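Local coordinates for protein 2-nitropropane dioxygenase (Streptomyces ansochromogenes, PDB 3BW2) that probably oxidises alkyl nitronates to carbonyl compounds with molecular oxygen, using flavin mononucleotide as cofactor, probably in nitronate detoxification, at residues Phe70-Leu76 and Arg107-Tyr111; His179-Asp185 and Thr271-Ala275; Arg268-Gly272 and Gly316-Trp320. One frame throughout, in Å; residues are numbered along the deposited sequence.

Contact 1. Residues Phe70-Leu76 and Arg107-Tyr111; sequences FMPQPEL and RDDGY. With FMN (flavin mononucleotide), chain B.
Arg-107 lies along the backbone from Gln-73 to Leu-76, in a contact of the TIM barrel where the loop leaving strand 65-70 meets the loop leading into helix 111-120. Its CB starts 3.1 Å from Gln-73 O. With CG anti to the carbonyl carbon (chi1 -67°) and the chain extended beyond it, CD passes the same oxygen and NE arrives 3.4 Å from Glu-75 CA. The guanidinium then spreads over Glu-75, whose CG stands 3.7 Å above its plane, while NH1 meets Leu-76 CD1 at the edge. NH1 forms a salt bridge with Asp-296, whereas NE is buried without a polar partner in the model. A long, flat cation suits this track, since its carbons pack as it carries charge to an acid far along the sequence.

The backbones are joined by the hydrogen bond from Gln-73 N to Arg-107 O, 2.9 Å long and fairly straight (164°), with the donor above the carbonyl plane; water 3 donates to that oxygen and to Met-71 O. Pro-72 offers a rigid ring instead: its CD sits over one face of Tyr-111, 3.6 Å from the ring centroid, a CH-pi contact. Met-71, bent at chi2 and chi3, brings SD obliquely to 4.8 Å from the centroid of the same ring, a Met-aromatic contact. A type I' turn from Asp-108 to Tyr-111 leads into the helix; both central residues, Asp-109 and Gly-110, have positive phi, which suits the glycine well, and Gly-110 gives its N-H to Asp-108 OD1, an Asx turn.

Phe-70 reaches the cofactor, its CZ lying 3.3 Å from FMN O4 near the ring plane. Asp-109 OD2, also bound by Tyr-44 N and Lys-114, accepts from water 2 at 2.6 Å, and that water accepts from Phe-70 N.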
# COMPACT_ATOMS: atom_id res chain seq x y z
N PHE A 70 -15.89 16.08 -10.61
CA PHE A 70 -15.98 15.90 -9.17
C PHE A 70 -17.43 15.88 -8.73
O PHE A 70 -18.26 16.65 -9.23
CB PHE A 70 -15.27 17.04 -8.43
CG PHE A 70 -13.79 17.12 -8.68
CD1 PHE A 70 -13.09 16.03 -9.20
CD2 PHE A 70 -13.08 18.26 -8.33
CE1 PHE A 70 -11.71 16.08 -9.36
CE2 PHE A 70 -11.69 18.33 -8.49
CZ PHE A 70 -11.01 17.24 -9.01
N MET A 71 -17.75 15.00 -7.79
CA MET A 71 -19.10 14.90 -7.25
C MET A 71 -19.32 16.08 -6.32
O MET A 71 -18.40 16.50 -5.61
CB MET A 71 -19.28 13.61 -6.46
CG MET A 71 -19.17 12.33 -7.27
SD MET A 71 -20.44 12.27 -8.55
CE MET A 71 -21.92 12.38 -7.56
N PRO A 72 -20.54 16.63 -6.30
CA PRO A 72 -20.82 17.76 -5.41
C PRO A 72 -20.59 17.29 -3.98
O PRO A 72 -20.82 16.12 -3.67
CB PRO A 72 -22.29 18.07 -5.69
CG PRO A 72 -22.44 17.70 -7.13
CD PRO A 72 -21.68 16.39 -7.21
N GLN A 73 -20.14 18.18 -3.11
CA GLN A 73 -19.90 17.82 -1.72
C GLN A 73 -20.88 18.55 -0.81
O GLN A 73 -21.13 19.74 -0.98
CB GLN A 73 -18.46 18.17 -1.32
CG GLN A 73 -17.39 17.48 -2.15
CD GLN A 73 -17.51 15.97 -2.14
OE1 GLN A 73 -17.95 15.37 -3.12
NE2 GLN A 73 -17.13 15.35 -1.04
N PRO A 74 -21.45 17.84 0.17
CA PRO A 74 -22.41 18.45 1.09
C PRO A 74 -21.70 19.41 2.05
O PRO A 74 -20.52 19.24 2.35
CB PRO A 74 -23.00 17.25 1.81
CG PRO A 74 -21.84 16.33 1.90
CD PRO A 74 -21.24 16.42 0.51
N GLU A 75 -22.44 20.41 2.53
CA GLU A 75 -21.89 21.38 3.47
C GLU A 75 -21.58 20.70 4.79
O GLU A 75 -22.19 19.68 5.13
CB GLU A 75 -22.90 22.52 3.67
CG GLU A 75 -22.42 23.62 4.60
CD GLU A 75 -23.35 24.82 4.59
OE1 GLU A 75 -23.10 25.77 5.37
OE2 GLU A 75 -24.32 24.83 3.81
N LEU A 76 -20.63 21.24 5.55
CA LEU A 76 -20.27 20.65 6.83
C LEU A 76 -21.38 20.85 7.85
O LEU A 76 -21.73 21.99 8.18
CB LEU A 76 -18.97 21.28 7.37
CG LEU A 76 -17.70 21.08 6.54
CD1 LEU A 76 -17.76 21.92 5.27
CD2 LEU A 76 -16.50 21.48 7.38
N ARG A 107 -19.51 24.19 -3.76
CA ARG A 107 -19.32 22.79 -3.38
C ARG A 107 -19.76 21.82 -4.48
O ARG A 107 -19.45 20.63 -4.42
CB ARG A 107 -20.10 22.48 -2.10
CG ARG A 107 -19.59 23.19 -0.86
CD ARG A 107 -20.20 22.59 0.39
NE ARG A 107 -19.59 23.12 1.61
CZ ARG A 107 -19.71 24.38 2.01
NH1 ARG A 107 -19.13 24.77 3.14
NH2 ARG A 107 -20.42 25.24 1.30
N ASP A 108 -20.47 22.34 -5.47
CA ASP A 108 -20.98 21.54 -6.58
C ASP A 108 -19.99 21.44 -7.74
O ASP A 108 -20.06 20.51 -8.54
CB ASP A 108 -22.29 22.14 -7.08
CG ASP A 108 -22.12 23.57 -7.54
OD1 ASP A 108 -21.65 23.78 -8.67
OD2 ASP A 108 -22.44 24.48 -6.75
N ASP A 109 -19.09 22.41 -7.83
CA ASP A 109 -18.08 22.45 -8.89
C ASP A 109 -18.68 22.38 -10.30
O ASP A 109 -18.12 21.74 -11.19
CB ASP A 109 -17.06 21.31 -8.69
CG ASP A 109 -15.78 21.53 -9.49
OD1 ASP A 109 -15.26 22.66 -9.47
OD2 ASP A 109 -15.29 20.57 -10.13
N GLY A 110 -19.82 23.04 -10.48
CA GLY A 110 -20.48 23.08 -11.77
C GLY A 110 -21.02 21.75 -12.28
O GLY A 110 -21.25 21.58 -13.47
N TYR A 111 -21.22 20.81 -11.36
CA TYR A 111 -21.72 19.48 -11.69
C TYR A 111 -22.89 19.45 -12.69
O TYR A 111 -22.82 18.80 -13.73
CB TYR A 111 -22.15 18.77 -10.41
CG TYR A 111 -22.48 17.31 -10.57
CD1 TYR A 111 -21.49 16.39 -10.91
CD2 TYR A 111 -23.78 16.85 -10.34
CE1 TYR A 111 -21.79 15.03 -11.00
CE2 TYR A 111 -24.08 15.49 -10.43
CZ TYR A 111 -23.08 14.59 -10.75
OH TYR A 111 -23.37 13.24 -10.81
N1 FMN B . -8.09 11.98 -9.95
C2 FMN B . -9.34 12.45 -10.39
O2 FMN B . -10.28 11.68 -10.50
N3 FMN B . -9.52 13.79 -10.70
C4 FMN B . -8.50 14.73 -10.61
O4 FMN B . -8.72 15.92 -10.91
C4A FMN B . -7.23 14.27 -10.19
N5 FMN B . -6.15 15.15 -10.10
C5A FMN B . -4.88 14.72 -9.72
C6 FMN B . -3.81 15.65 -9.67
C7 FMN B . -2.47 15.27 -9.29
C7M FMN B . -1.37 16.08 -10.02
C8 FMN B . -2.30 13.87 -9.01
C8M FMN B . -0.98 13.13 -9.27
C9 FMN B . -3.37 12.92 -9.03
C9A FMN B . -4.67 13.34 -9.39
N10 FMN B . -5.76 12.44 -9.45
C10 FMN B . -7.04 12.89 -9.86
C1' FMN B . -5.62 11.01 -8.93
C2' FMN B . -5.41 10.08 -10.15
O2' FMN B . -6.67 9.78 -10.72
C3' FMN B . -4.75 8.72 -9.77
O3' FMN B . -5.60 8.12 -8.79
C4' FMN B . -3.34 8.84 -9.17
O4' FMN B . -2.59 9.73 -9.99
C5' FMN B . -2.63 7.45 -9.13
O5' FMN B . -1.29 7.53 -8.57
P FMN B . 0.10 7.84 -9.37
O1P FMN B . -0.49 7.12 -10.53
O2P FMN B . 0.68 7.14 -8.15
O3P FMN B . -0.30 9.30 -9.20
O HOH W 1 -18.57 18.57 -10.97
O HOH W 2 -16.09 18.69 -11.71
O HOH W 3 -17.29 19.14 -5.56

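Contact 2. Residues His179-Asp185 and Thr271-Ala275; sequences HQGTHRD and TGRPA
His-179 and Ala-275 face each other as an antiparallel, non-hydrogen-bonded pair with CA atoms 3.9 Å apart, joining short strand 178-179 to strand 275-278 in the small sheet that accompanies the TIM barrel. Beside this pair, the hydrogen bond from Gln-180 N to Pro-274 O is almost straight (177°), after which the chains diverge and side chains make the remaining contacts. Gly-272 suits the bend before the strand, because at its backbone angles a CB would jam against the preceding carbonyl.

Ala-275 is small enough to place CB over the face of the His-179 ring, 3.8 Å from the centroid, a CH-pi contact. At the ring edge His-179 NE2 and Thr-271 OG1 share a 2.6 Å hydrogen bond; with chi1 68°, the hydroxyl sits between the backbone N and carbonyl carbon, leaving the methyl beside His-179 CE1.

Arg-273, extended from CG to NE, runs alongside Thr-182 and Asp-185 and grips Thr-182 end-on: NH2 gives to Thr-182 OG1 at 2.8 Å and NH1 to Thr-182 O at 2.9 Å. Asp-185 CB covers one guanidinium face, though the carboxylate turns to a salt bridge with Arg-268. A methionine in place of Arg-273 would probably leave Thr-182 O and OG1 without these donors and water 4 without its NH2 donor. Gln-172, which binds FMN, holds His-179 O and Gly-181 N, tying the loop to the flavin site. Water 4 also donates to Gln-180 O and Pro-274 O, while water 5 donates to Gly-272 O and, at 2.6 Å, to Asp-185 OD2.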
# COMPACT_ATOMS: atom_id res chain seq x y z
N HIS A 179 -5.68 13.39 -4.60
CA HIS A 179 -6.77 13.03 -3.70
C HIS A 179 -7.23 11.58 -3.69
O HIS A 179 -7.41 10.96 -4.74
CB HIS A 179 -8.00 13.90 -3.98
CG HIS A 179 -7.90 15.29 -3.42
ND1 HIS A 179 -7.27 16.32 -4.09
CD2 HIS A 179 -8.35 15.81 -2.26
CE1 HIS A 179 -7.34 17.42 -3.36
NE2 HIS A 179 -7.98 17.14 -2.24
N GLN A 180 -7.43 11.05 -2.49
CA GLN A 180 -7.95 9.71 -2.33
C GLN A 180 -9.41 9.86 -2.75
O GLN A 180 -10.07 10.81 -2.32
CB GLN A 180 -7.87 9.27 -0.87
CG GLN A 180 -6.51 8.74 -0.45
CD GLN A 180 -6.18 7.44 -1.14
OE1 GLN A 180 -5.29 7.38 -2.00
NE2 GLN A 180 -6.90 6.38 -0.79
N GLY A 181 -9.89 8.95 -3.58
CA GLY A 181 -11.27 9.02 -4.05
C GLY A 181 -12.31 8.39 -3.14
O GLY A 181 -13.25 7.75 -3.62
N THR A 182 -12.16 8.56 -1.83
CA THR A 182 -13.13 8.01 -0.88
C THR A 182 -14.47 8.70 -1.13
O THR A 182 -14.51 9.89 -1.46
CB THR A 182 -12.69 8.28 0.58
OG1 THR A 182 -12.32 9.65 0.72
CG2 THR A 182 -11.50 7.42 0.96
N HIS A 183 -15.56 7.96 -1.00
CA HIS A 183 -16.89 8.51 -1.26
C HIS A 183 -17.35 9.47 -0.16
O HIS A 183 -18.21 10.32 -0.38
CB HIS A 183 -17.90 7.37 -1.45
CG HIS A 183 -17.57 6.47 -2.60
ND1 HIS A 183 -18.34 5.38 -2.94
CD2 HIS A 183 -16.55 6.51 -3.50
CE1 HIS A 183 -17.81 4.78 -3.99
NE2 HIS A 183 -16.72 5.45 -4.35
N ARG A 184 -16.76 9.31 1.02
CA ARG A 184 -17.05 10.16 2.17
C ARG A 184 -15.76 10.26 2.98
O ARG A 184 -15.07 9.26 3.18
CB ARG A 184 -18.15 9.53 3.03
CG ARG A 184 -19.56 9.86 2.58
CD ARG A 184 -20.59 9.11 3.40
NE ARG A 184 -20.36 9.23 4.84
CZ ARG A 184 -20.47 10.37 5.53
NH1 ARG A 184 -20.81 11.49 4.91
NH2 ARG A 184 -20.22 10.38 6.83
N ASP A 185 -15.42 11.47 3.43
CA ASP A 185 -14.20 11.66 4.20
C ASP A 185 -14.46 11.82 5.69
O ASP A 185 -15.30 12.62 6.10
CB ASP A 185 -13.43 12.89 3.70
CG ASP A 185 -12.18 13.17 4.52
OD1 ASP A 185 -11.43 12.22 4.83
OD2 ASP A 185 -11.93 14.35 4.86
N THR A 271 -6.26 20.98 1.10
CA THR A 271 -7.65 21.02 0.65
C THR A 271 -8.72 20.58 1.64
O THR A 271 -9.91 20.72 1.36
CB THR A 271 -7.80 20.16 -0.61
OG1 THR A 271 -7.62 18.79 -0.26
CG2 THR A 271 -6.75 20.54 -1.65
N GLY A 272 -8.32 20.03 2.78
CA GLY A 272 -9.31 19.58 3.74
C GLY A 272 -9.76 18.15 3.50
O GLY A 272 -10.67 17.66 4.16
N ARG A 273 -9.14 17.48 2.53
CA ARG A 273 -9.46 16.09 2.22
C ARG A 273 -8.12 15.38 2.04
O ARG A 273 -7.15 15.98 1.57
CB ARG A 273 -10.30 15.99 0.94
CG ARG A 273 -11.49 15.01 1.02
CD ARG A 273 -12.36 15.10 -0.23
NE ARG A 273 -13.62 14.35 -0.15
CZ ARG A 273 -13.72 13.02 -0.19
NH1 ARG A 273 -14.92 12.45 -0.12
NH2 ARG A 273 -12.64 12.27 -0.30
N PRO A 274 -8.04 14.09 2.41
CA PRO A 274 -6.78 13.34 2.28
C PRO A 274 -6.25 13.27 0.85
O PRO A 274 -6.91 12.75 -0.05
CB PRO A 274 -7.15 11.96 2.83
CG PRO A 274 -8.20 12.29 3.86
CD PRO A 274 -9.05 13.30 3.12
N ALA A 275 -5.04 13.78 0.66
CA ALA A 275 -4.40 13.78 -0.65
C ALA A 275 -2.90 13.58 -0.46
O ALA A 275 -2.30 14.19 0.42
CB ALA A 275 -4.68 15.10 -1.36
O HOH W 4 -9.76 12.86 -0.50
O HOH W 5 -13.35 16.45 4.16

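Contact 3. Residues Arg268-Gly272 and Gly316-Trp320; sequences RAFTG and GMALW. With FMN (flavin mononucleotide), chain B.
Phe-270 and Trp-320 both place CG anti to the carbonyl carbon (chi1 -59° and -54°), which brings their rings together around Ala-318. The phenyl ring lies face-on to Ala-318, whose CA sits 3.7 Å from its centroid, close to the ring normal, in a CH-pi contact. Ala-318 CB, 3.8 Å from Phe-270 CG, also stands over one face of the indole, so the small methyl sits against both rings. The rings themselves meet obliquely, planes at 88°, with Trp-320 CH2 3.9 Å from Phe-270 CB. Thr-271 CG2 comes up to the indole edge at CZ2. Two successive inverse gamma turns, centred on Ala-318 and Leu-319, fold the backbone tightly here.

No hydrogen bond crosses the contact. Met-317 O, 3.2 Å from Phe-270 CZ, accepts instead from Asn-280. Near its root Trp-320 meets the cofactor, CB 3.6 Å from FMN C7 and the indole CD1 also close, so this residue forms part of the flavin pocket. Arg-305 of helix 296-311 packs on Phe-270 and Ala-318, strand 275-278 meets Trp-320 through Ala-275 and Ser-277, and helix 250-255 touches Met-317 and Leu-319.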
# COMPACT_ATOMS: atom_id res chain seq x y z
N ARG A 268 -4.46 16.67 4.76
CA ARG A 268 -5.63 17.51 4.49
C ARG A 268 -5.18 18.97 4.52
O ARG A 268 -5.98 19.88 4.36
CB ARG A 268 -6.71 17.29 5.56
CG ARG A 268 -7.38 15.92 5.54
CD ARG A 268 -8.70 15.94 6.34
NE ARG A 268 -9.38 14.64 6.33
CZ ARG A 268 -9.02 13.60 7.07
NH1 ARG A 268 -7.98 13.67 7.89
NH2 ARG A 268 -9.70 12.46 6.98
N ALA A 269 -3.88 19.18 4.71
CA ALA A 269 -3.31 20.52 4.79
C ALA A 269 -3.71 21.49 3.69
O ALA A 269 -4.02 22.65 3.95
CB ALA A 269 -1.79 20.43 4.87
N PHE A 270 -3.70 21.03 2.44
CA PHE A 270 -4.01 21.91 1.32
C PHE A 270 -5.48 22.04 0.92
O PHE A 270 -5.90 23.11 0.46
CB PHE A 270 -3.22 21.46 0.10
CG PHE A 270 -1.73 21.48 0.30
CD1 PHE A 270 -1.03 22.68 0.29
CD2 PHE A 270 -1.03 20.29 0.51
CE1 PHE A 270 0.35 22.70 0.49
CE2 PHE A 270 0.35 20.31 0.72
CZ PHE A 270 1.04 21.51 0.71
N THR A 271 -6.26 20.98 1.10
CA THR A 271 -7.65 21.02 0.65
C THR A 271 -8.72 20.58 1.64
O THR A 271 -9.91 20.72 1.36
CB THR A 271 -7.80 20.16 -0.61
OG1 THR A 271 -7.62 18.79 -0.26
CG2 THR A 271 -6.75 20.54 -1.65
N GLY A 272 -8.32 20.03 2.78
CA GLY A 272 -9.31 19.58 3.74
C GLY A 272 -9.76 18.15 3.50
O GLY A 272 -10.67 17.66 4.16
N GLY A 316 5.54 25.78 -0.59
CA GLY A 316 4.20 26.26 -0.29
C GLY A 316 3.17 25.76 -1.28
O GLY A 316 2.04 26.23 -1.32
N MET A 317 3.57 24.79 -2.09
CA MET A 317 2.69 24.23 -3.10
C MET A 317 2.17 22.84 -2.73
O MET A 317 2.76 22.13 -1.92
CB MET A 317 3.44 24.14 -4.44
CG MET A 317 3.83 25.49 -5.02
SD MET A 317 4.92 25.31 -6.43
CE MET A 317 3.84 24.48 -7.57
N ALA A 318 1.05 22.47 -3.35
CA ALA A 318 0.45 21.16 -3.14
C ALA A 318 1.12 20.23 -4.14
O ALA A 318 0.64 20.04 -5.26
CB ALA A 318 -1.06 21.21 -3.39
N LEU A 319 2.25 19.65 -3.74
CA LEU A 319 3.03 18.76 -4.60
C LEU A 319 2.46 17.34 -4.73
O LEU A 319 3.10 16.37 -4.35
CB LEU A 319 4.47 18.71 -4.07
CG LEU A 319 5.15 20.08 -3.91
CD1 LEU A 319 6.55 19.90 -3.32
CD2 LEU A 319 5.23 20.78 -5.27
N TRP A 320 1.26 17.23 -5.29
CA TRP A 320 0.61 15.93 -5.46
C TRP A 320 1.57 14.94 -6.14
O TRP A 320 2.16 15.25 -7.18
CB TRP A 320 -0.64 16.07 -6.33
CG TRP A 320 -1.65 17.08 -5.87
CD1 TRP A 320 -2.40 17.90 -6.67
CD2 TRP A 320 -2.08 17.35 -4.52
NE1 TRP A 320 -3.25 18.66 -5.91
CE2 TRP A 320 -3.08 18.34 -4.59
CE3 TRP A 320 -1.70 16.85 -3.27
CZ2 TRP A 320 -3.71 18.85 -3.45
CZ3 TRP A 320 -2.34 17.36 -2.13
CH2 TRP A 320 -3.33 18.35 -2.23
N1 FMN B . -8.09 11.98 -9.95
C2 FMN B . -9.34 12.45 -10.39
O2 FMN B . -10.28 11.68 -10.50
N3 FMN B . -9.52 13.79 -10.70
C4 FMN B . -8.50 14.73 -10.61
O4 FMN B . -8.72 15.92 -10.91
C4A FMN B . -7.23 14.27 -10.19
N5 FMN B . -6.15 15.15 -10.10
C5A FMN B . -4.88 14.72 -9.72
C6 FMN B . -3.81 15.65 -9.67
C7 FMN B . -2.47 15.27 -9.29
C7M FMN B . -1.37 16.08 -10.02
C8 FMN B . -2.30 13.87 -9.01
C8M FMN B . -0.98 13.13 -9.27
C9 FMN B . -3.37 12.92 -9.03
C9A FMN B . -4.67 13.34 -9.39
N10 FMN B . -5.76 12.44 -9.45
C10 FMN B . -7.04 12.89 -9.86
C1' FMN B . -5.62 11.01 -8.93
C2' FMN B . -5.41 10.08 -10.15
O2' FMN B . -6.67 9.78 -10.72
C3' FMN B . -4.75 8.72 -9.77
O3' FMN B . -5.60 8.12 -8.79
C4' FMN B . -3.34 8.84 -9.17
O4' FMN B . -2.59 9.73 -9.99
C5' FMN B . -2.63 7.45 -9.13
O5' FMN B . -1.29 7.53 -8.57
P FMN B . 0.10 7.84 -9.37
O1P FMN B . -0.49 7.12 -10.53
O2P FMN B . 0.68 7.14 -8.15
O3P FMN B . -0.30 9.30 -9.20

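Contact 1 lies at the surface, while contacts 2 and 3 are buried. Waters and a backbone hydrogen bond bridge both contacts 1 and 2, but their arginines differ: that of contact 1 turns outward to Asp-296, that of contact 2 is buried onto Thr-182. Contact 3 is hydrocarbon and aromatic packing without a hydrogen bond across it. Contacts 2 and 3 share Thr-271 and Gly-272, and the salt bridge from Asp-185 to Arg-268 (OD1 to NH2, 2.8 Å) joins them again. Contact 1 reaches contact 2 through Gln-73, packed on Arg-273, but does not touch contact 3. Contacts 1 and 3 meet FMN at different ends, Phe-70 by O4 and Trp-320 by C7.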